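Local coordinates for C381 turret protein (Sulfolobus turreted icosahedral virus, PDB 4IND) that probably forms the turret of an archaeal virus capsid, five copies assembling side by side, each built from three jelly-roll domains in a row, at residues Y47-G51 against N52-V56; N88-S91 against F92-V96; I132-P135 against P136-I140; S305-T308 against T309-Q313. All coordinates share one frame; numbering follows the deposited sequence.

Contacts 1, 2 and 3 share the first domain of the chain, whereas contact 4 lies in the third, on the opposite side of the chain's centre and about 79 Å, centre to centre, from contact 1. Contacts 2 and 3 are neighbouring turns that touch: T89 OG1 approaches G137 O to 2.6 Å, a probable hydrogen bond, and V96 CG1 packs on I132 CD1 at 3.5 Å. Contact 1 is a hairpin tip, its centre 18 Å from that of contact 2 and 21 Å from that of contact 3, and of the four it is the one that meets a second subunit. None of the residues lining the dihydrogenphosphate pockets belongs to these segments.

Contact 1: Y47-G51 against N52-V56; sequences YLLYG and NTKIV
A two-residue beta hairpin joins Y47-G51 to N52-V56, its tip a type I' turn running from L49 to N52. The turn is pinned by reciprocal backbone bonds, L49 N to N52 O at 2.7 Å and N52 N to L49 O at 2.8 Å. N52 ND2 adds a weak third link to L49 O, while N52 OD1 accepts from the backbone N of Q8 of the second subunit. G51 occupies a left-handed corner, a backbone conformation that favours glycine. Further back, Y47 and K54 form the next hydrogen-bonded antiparallel pair, K54 N reaching Y47 O at 2.9 Å. Their side chains leave the same face and run alongside each other. K54 CG lies anti to the backbone N (chi1 174°) and the chain stays extended beyond it, which lays CD obliquely by the Y47 ring, 3.7 Å from CZ, and CE 3.1 Å from OH. Both polar ends converge on D72 of the second subunit, by a salt bridge from K54 NZ and a hydrogen bond from Y47 OH. On the other face L48 CD2 lies 3.5 Å from T53 OG1, and a water bridges that hydroxyl to G51 O, to which it donates at 2.7 Å. T53-I55 also pair in parallel with a strand of the second subunit, so the type I' hairpin carries its sheet across the interface.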
# COMPACT_ATOMS: atom_id res chain seq x y z
N TYR A 47 6.27 38.08 20.84
CA TYR A 47 5.18 38.32 19.89
C TYR A 47 3.88 37.74 20.42
O TYR A 47 3.89 36.90 21.31
CB TYR A 47 5.50 37.79 18.48
CG TYR A 47 5.77 36.29 18.37
CD1 TYR A 47 4.77 35.40 18.00
CD2 TYR A 47 7.04 35.77 18.59
CE1 TYR A 47 5.02 34.03 17.87
CE2 TYR A 47 7.30 34.40 18.48
CZ TYR A 47 6.29 33.54 18.11
OH TYR A 47 6.56 32.19 18.00
N LEU A 48 2.76 38.20 19.86
CA LEU A 48 1.43 37.87 20.38
C LEU A 48 0.82 36.60 19.78
O LEU A 48 0.84 36.40 18.56
CB LEU A 48 0.47 39.02 20.13
CG LEU A 48 0.65 40.26 21.00
CD1 LEU A 48 -0.32 41.32 20.56
CD2 LEU A 48 0.42 39.89 22.44
N LEU A 49 0.28 35.75 20.65
CA LEU A 49 -0.45 34.55 20.26
C LEU A 49 -1.74 34.53 21.07
O LEU A 49 -1.72 34.36 22.30
CB LEU A 49 0.36 33.28 20.55
CG LEU A 49 1.62 33.06 19.72
CD1 LEU A 49 2.36 31.78 20.13
CD2 LEU A 49 1.30 33.06 18.22
N TYR A 50 -2.87 34.74 20.39
CA TYR A 50 -4.17 34.81 21.06
C TYR A 50 -4.14 35.75 22.27
O TYR A 50 -4.67 35.43 23.34
CB TYR A 50 -4.64 33.41 21.46
CG TYR A 50 -4.83 32.45 20.29
CD1 TYR A 50 -5.96 32.51 19.47
CD2 TYR A 50 -3.89 31.48 20.01
CE1 TYR A 50 -6.13 31.64 18.41
CE2 TYR A 50 -4.05 30.61 18.96
CZ TYR A 50 -5.17 30.68 18.16
OH TYR A 50 -5.29 29.77 17.10
N GLY A 51 -3.51 36.92 22.11
CA GLY A 51 -3.45 37.91 23.17
C GLY A 51 -2.36 37.67 24.21
O GLY A 51 -2.13 38.53 25.06
N ASN A 52 -1.70 36.52 24.14
CA ASN A 52 -0.62 36.21 25.07
C ASN A 52 0.72 36.52 24.44
O ASN A 52 0.86 36.46 23.22
CB ASN A 52 -0.70 34.74 25.49
CG ASN A 52 -1.99 34.42 26.20
OD1 ASN A 52 -2.17 34.77 27.37
ND2 ASN A 52 -2.91 33.78 25.49
N THR A 53 1.71 36.87 25.26
CA THR A 53 3.02 37.21 24.72
C THR A 53 4.02 36.07 24.89
O THR A 53 4.45 35.75 26.01
CB THR A 53 3.57 38.47 25.38
OG1 THR A 53 2.65 39.54 25.17
CG2 THR A 53 4.90 38.84 24.77
N LYS A 54 4.38 35.45 23.77
CA LYS A 54 5.40 34.41 23.78
C LYS A 54 6.76 35.10 23.82
O LYS A 54 7.02 36.02 23.05
CB LYS A 54 5.29 33.55 22.52
CG LYS A 54 6.41 32.52 22.35
CD LYS A 54 6.11 31.55 21.19
CE LYS A 54 7.39 30.87 20.72
NZ LYS A 54 7.13 29.64 19.91
N ILE A 55 7.63 34.67 24.73
CA ILE A 55 8.94 35.27 24.85
C ILE A 55 10.01 34.19 24.67
O ILE A 55 10.01 33.18 25.38
CB ILE A 55 9.12 35.94 26.21
CG1 ILE A 55 8.02 36.98 26.43
CG2 ILE A 55 10.48 36.59 26.32
CD1 ILE A 55 8.11 37.68 27.79
N VAL A 56 10.90 34.39 23.69
CA VAL A 56 12.06 33.51 23.49
C VAL A 56 13.36 34.32 23.32
O VAL A 56 13.33 35.51 22.99
CB VAL A 56 11.88 32.57 22.29
CG1 VAL A 56 10.69 31.64 22.50
CG2 VAL A 56 11.71 33.37 21.01
O HOH W 1 0.12 39.56 26.05

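Contact 2: N88-S91 against F92-V96; sequences NTNS and FSVTV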
# COMPACT_ATOMS: atom_id res chain seq x y z
N ASN A 88 10.38 39.53 12.48
CA ASN A 88 11.01 40.71 11.92
C ASN A 88 11.06 41.79 13.00
O ASN A 88 10.04 42.38 13.36
CB ASN A 88 10.21 41.21 10.72
CG ASN A 88 10.83 42.47 10.10
OD1 ASN A 88 11.95 42.86 10.44
ND2 ASN A 88 10.10 43.10 9.18
N THR A 89 12.25 42.02 13.56
CA THR A 89 12.40 42.98 14.64
C THR A 89 12.44 44.40 14.13
O THR A 89 12.39 45.33 14.92
CB THR A 89 13.68 42.75 15.49
OG1 THR A 89 14.82 43.01 14.68
CG2 THR A 89 13.76 41.31 16.01
N ASN A 90 12.58 44.58 12.82
CA ASN A 90 12.61 45.91 12.22
C ASN A 90 11.23 46.60 12.22
O ASN A 90 10.20 45.94 12.18
CB ASN A 90 13.09 45.82 10.75
CG ASN A 90 14.44 45.15 10.60
OD1 ASN A 90 14.59 44.11 10.39
ND2 ASN A 90 15.34 45.77 10.73
N SER A 91 11.23 47.93 12.23
CA SER A 91 9.98 48.66 12.12
C SER A 91 9.59 48.90 10.66
O SER A 91 8.76 49.77 10.37
CB SER A 91 10.08 49.97 12.88
OG SER A 91 11.14 50.75 12.36
N PHE A 92 10.20 48.14 9.75
CA PHE A 92 9.86 48.20 8.33
C PHE A 92 9.82 46.78 7.77
O PHE A 92 10.39 45.86 8.38
CB PHE A 92 10.90 49.04 7.56
CG PHE A 92 12.33 48.68 7.88
CD1 PHE A 92 12.93 47.58 7.30
CD2 PHE A 92 13.06 49.44 8.78
CE1 PHE A 92 14.24 47.23 7.59
CE2 PHE A 92 14.37 49.11 9.09
CZ PHE A 92 14.96 48.00 8.50
N SER A 93 9.18 46.61 6.62
CA SER A 93 9.07 45.32 5.97
C SER A 93 10.42 44.90 5.44
O SER A 93 11.24 45.75 5.08
CB SER A 93 8.09 45.42 4.80
OG SER A 93 6.78 45.57 5.27
N VAL A 94 10.66 43.60 5.41
CA VAL A 94 11.82 43.05 4.74
C VAL A 94 11.35 41.96 3.79
O VAL A 94 10.25 41.46 3.94
CB VAL A 94 12.84 42.48 5.75
CG1 VAL A 94 13.28 43.58 6.72
CG2 VAL A 94 12.26 41.30 6.52
N THR A 95 12.18 41.62 2.82
CA THR A 95 11.80 40.60 1.85
C THR A 95 12.78 39.43 1.90
O THR A 95 13.96 39.58 2.27
CB THR A 95 11.69 41.15 0.42
OG1 THR A 95 12.99 41.39 -0.10
CG2 THR A 95 10.90 42.45 0.40
N VAL A 96 12.29 38.26 1.56
CA VAL A 96 13.12 37.07 1.49
C VAL A 96 12.83 36.42 0.15
O VAL A 96 11.71 36.53 -0.37
CB VAL A 96 12.78 36.12 2.65
CG1 VAL A 96 13.15 34.70 2.30
CG2 VAL A 96 13.49 36.56 3.94
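N88 ND2 is the donor that ties this loop together: it reaches F92 O at 2.9 Å with an N-H...O angle of 151°, somewhat tilted from the planes of both groups, and makes weak bonds to I110 O and G111 O as well. The other end of the same amide is also engaged. N88 OD1 accepts from N90 N at 3.0 Å, the donor standing above the carbonyl plane, so one side chain spans the loop and uses both of its polar atoms. With CG anti to the backbone N (chi1 180°), the amide is held inside the bend. V94 meets it from the opposite direction, CG2 lying 4.0 Å from N88 CG, and gives this buried amide an apolar neighbour. At the outer side of the loop F92 folds back over N90, whose CB sits over the centre of the ring, 3.6 Å from the centroid, in a CH-pi contact. The F92 CG lies between its own N and carbonyl carbon (chi1 48°), a turn that brings the ring round over N90. V94 then enters strand 94-96, pairing with I110. The bond from N90 N to N88 OD1 closes an Asx turn at the end of strand 78-88.

Contact 3: I132-P135 against P136-I140; sequences IQLP and PGLAI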
# COMPACT_ATOMS: atom_id res chain seq x y z
N ILE A 132 19.40 30.07 1.15
CA ILE A 132 18.51 31.22 1.31
C ILE A 132 19.22 32.33 2.08
O ILE A 132 19.96 32.06 3.02
CB ILE A 132 17.17 30.82 1.99
CG1 ILE A 132 16.14 31.97 1.91
CG2 ILE A 132 17.39 30.39 3.43
CD1 ILE A 132 14.75 31.55 2.40
N GLN A 133 18.99 33.57 1.68
CA GLN A 133 19.54 34.71 2.40
C GLN A 133 18.50 35.29 3.34
O GLN A 133 17.30 35.30 3.04
CB GLN A 133 20.01 35.80 1.42
CG GLN A 133 21.22 35.42 0.59
CD GLN A 133 21.80 36.61 -0.15
OE1 GLN A 133 21.77 37.74 0.34
NE2 GLN A 133 22.29 36.37 -1.36
N LEU A 134 18.97 35.78 4.48
CA LEU A 134 18.11 36.37 5.50
C LEU A 134 18.62 37.76 5.82
O LEU A 134 19.79 37.91 6.17
CB LEU A 134 18.11 35.50 6.76
CG LEU A 134 17.70 34.04 6.55
CD1 LEU A 134 17.98 33.19 7.78
CD2 LEU A 134 16.24 33.94 6.13
N PRO A 135 17.76 38.78 5.71
CA PRO A 135 18.18 40.17 5.92
C PRO A 135 18.35 40.54 7.39
O PRO A 135 17.78 39.89 8.27
CB PRO A 135 17.01 40.99 5.31
CG PRO A 135 15.83 40.09 5.46
CD PRO A 135 16.35 38.68 5.28
N PRO A 136 19.13 41.60 7.65
CA PRO A 136 19.33 42.14 9.00
C PRO A 136 18.02 42.40 9.74
O PRO A 136 17.06 42.92 9.16
CB PRO A 136 20.05 43.47 8.73
CG PRO A 136 20.78 43.22 7.45
CD PRO A 136 19.85 42.37 6.63
N GLY A 137 17.99 42.05 11.03
CA GLY A 137 16.83 42.35 11.84
C GLY A 137 15.87 41.17 11.95
O GLY A 137 14.95 41.19 12.77
N LEU A 138 16.07 40.15 11.13
CA LEU A 138 15.23 38.94 11.23
C LEU A 138 15.76 38.06 12.35
O LEU A 138 16.95 37.71 12.38
CB LEU A 138 15.23 38.15 9.94
CG LEU A 138 14.14 38.32 8.90
CD1 LEU A 138 14.16 37.10 7.97
CD2 LEU A 138 12.76 38.54 9.53
N ALA A 139 14.90 37.72 13.30
CA ALA A 139 15.20 36.70 14.30
C ALA A 139 14.83 35.34 13.69
O ALA A 139 13.77 35.20 13.07
CB ALA A 139 14.35 36.97 15.55
N ILE A 140 15.69 34.34 13.88
CA ILE A 140 15.40 32.99 13.40
C ILE A 140 15.04 32.09 14.58
O ILE A 140 15.88 31.80 15.42
CB ILE A 140 16.61 32.42 12.66
CG1 ILE A 140 17.17 33.46 11.68
CG2 ILE A 140 16.25 31.13 11.94
CD1 ILE A 140 18.56 33.13 11.15
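P136 follows P135 directly, and the peptide bond between them sets the two rings next to each other, P136 CD lying 3.4 Å from P135 CB. P136 takes the second position of a type II turn and G137 the third, where the backbone adopts a positive phi (96°) suited to glycine. Contact 2 adjoins the turn here. At L138 the chain closes the turn: its N donates to P135 O at 3.3 Å, a weak bond. The L138 side chain heads back to the first segment and crosses the P135 ring, CD1 reaching P135 CD at 3.8 Å and L134 CD2 at 4.2 Å. V86, N88 and V94 also touch L138, which places it in the interior between the strands. L134, P135 and L138 thus build a small apolar cluster behind the turn. Two residues on, I140 points to the same side and brings its CD1 towards L134 CD1, but its exact approach is uncertain, because I140 is deposited in two conformers. Strand 130-134 belongs to one sheet and strand 138-147 to another, so this Pro-Pro-Gly bend is a type II turn carrying the chain between sheets of a jelly-roll domain.

Contact 4: S305-T308 against T309-Q313; sequences SGLT and TAVTQ
L307 and V311 meet at about a right angle behind a type I beta turn that runs from T308 to V311, in the connection between strands 295-305 and 311-319 of the third jelly roll. L307 presents its CD2 branch to V311 CG1 at 3.8 Å. V311 sends CG1 anti to its backbone N (chi1 -174°), turning that methyl to L307, while CG2 stays near T308, 3.7 Å from T308 O. The pair rests on strand 365-377, L307 touching I367 and V311 touching V365. The turn is closed by V311 N, which donates to T308 O at 2.9 Å with an N-H...O angle of 164°. Beyond V311, two successive residues, T312 and Q313, lie opposite the single residue N357, a classic bulge at the start of strand 311-319. T308 OG1 lies between the backbone N and the carbonyl carbon (chi1 68°) and accepts from A310 N at 3.1 Å, which makes an ST turn from T308 to A310, within the type I turn. That placement puts the hydroxyl alongside the alanine methyl too, T308 OG1 standing 3.3 Å from A310 CB.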
# COMPACT_ATOMS: atom_id res chain seq x y z
N SER A 305 -22.14 4.97 -38.32
CA SER A 305 -23.29 4.67 -39.15
C SER A 305 -23.12 5.38 -40.47
O SER A 305 -22.44 6.41 -40.56
CB SER A 305 -24.58 5.13 -38.47
OG SER A 305 -24.54 6.52 -38.21
N GLY A 306 -23.73 4.81 -41.50
CA GLY A 306 -23.71 5.41 -42.82
C GLY A 306 -22.65 4.82 -43.72
O GLY A 306 -22.45 5.29 -44.84
N LEU A 307 -21.95 3.79 -43.24
CA LEU A 307 -20.96 3.12 -44.06
C LEU A 307 -21.60 2.43 -45.26
O LEU A 307 -22.59 1.73 -45.11
CB LEU A 307 -20.19 2.09 -43.23
CG LEU A 307 -19.20 2.67 -42.23
CD1 LEU A 307 -18.45 1.55 -41.51
CD2 LEU A 307 -18.24 3.61 -42.94
N THR A 308 -21.02 2.64 -46.43
CA THR A 308 -21.41 1.94 -47.65
C THR A 308 -20.14 1.53 -48.39
O THR A 308 -19.03 1.88 -47.98
CB THR A 308 -22.26 2.82 -48.58
OG1 THR A 308 -21.45 3.88 -49.12
CG2 THR A 308 -23.44 3.42 -47.83
N THR A 309 -20.32 0.81 -49.49
CA THR A 309 -19.19 0.41 -50.32
C THR A 309 -18.50 1.63 -50.93
O THR A 309 -17.39 1.52 -51.46
CB THR A 309 -19.63 -0.55 -51.43
OG1 THR A 309 -20.69 0.04 -52.18
CG2 THR A 309 -20.12 -1.86 -50.83
N ALA A 310 -19.15 2.78 -50.83
CA ALA A 310 -18.56 4.04 -51.30
C ALA A 310 -17.51 4.60 -50.34
O ALA A 310 -16.79 5.52 -50.69
CB ALA A 310 -19.65 5.07 -51.56
N VAL A 311 -17.43 4.03 -49.14
CA VAL A 311 -16.43 4.43 -48.15
C VAL A 311 -15.26 3.45 -48.19
O VAL A 311 -15.44 2.25 -47.97
CB VAL A 311 -17.01 4.46 -46.72
CG1 VAL A 311 -15.99 5.02 -45.72
CG2 VAL A 311 -18.29 5.28 -46.69
N THR A 312 -14.07 3.96 -48.47
CA THR A 312 -12.88 3.13 -48.64
C THR A 312 -11.97 3.13 -47.42
O THR A 312 -11.15 2.24 -47.24
CB THR A 312 -12.05 3.61 -49.84
OG1 THR A 312 -11.66 4.97 -49.63
CG2 THR A 312 -12.87 3.51 -51.12
N GLN A 313 -12.11 4.16 -46.59
CA GLN A 313 -11.32 4.24 -45.38
C GLN A 313 -12.11 4.87 -44.26
O GLN A 313 -12.80 5.87 -44.45
CB GLN A 313 -10.04 5.05 -45.61
CG GLN A 313 -9.20 5.23 -44.34
CD GLN A 313 -7.97 6.11 -44.55
OE1 GLN A 313 -7.94 6.96 -45.44
NE2 GLN A 313 -6.94 5.90 -43.72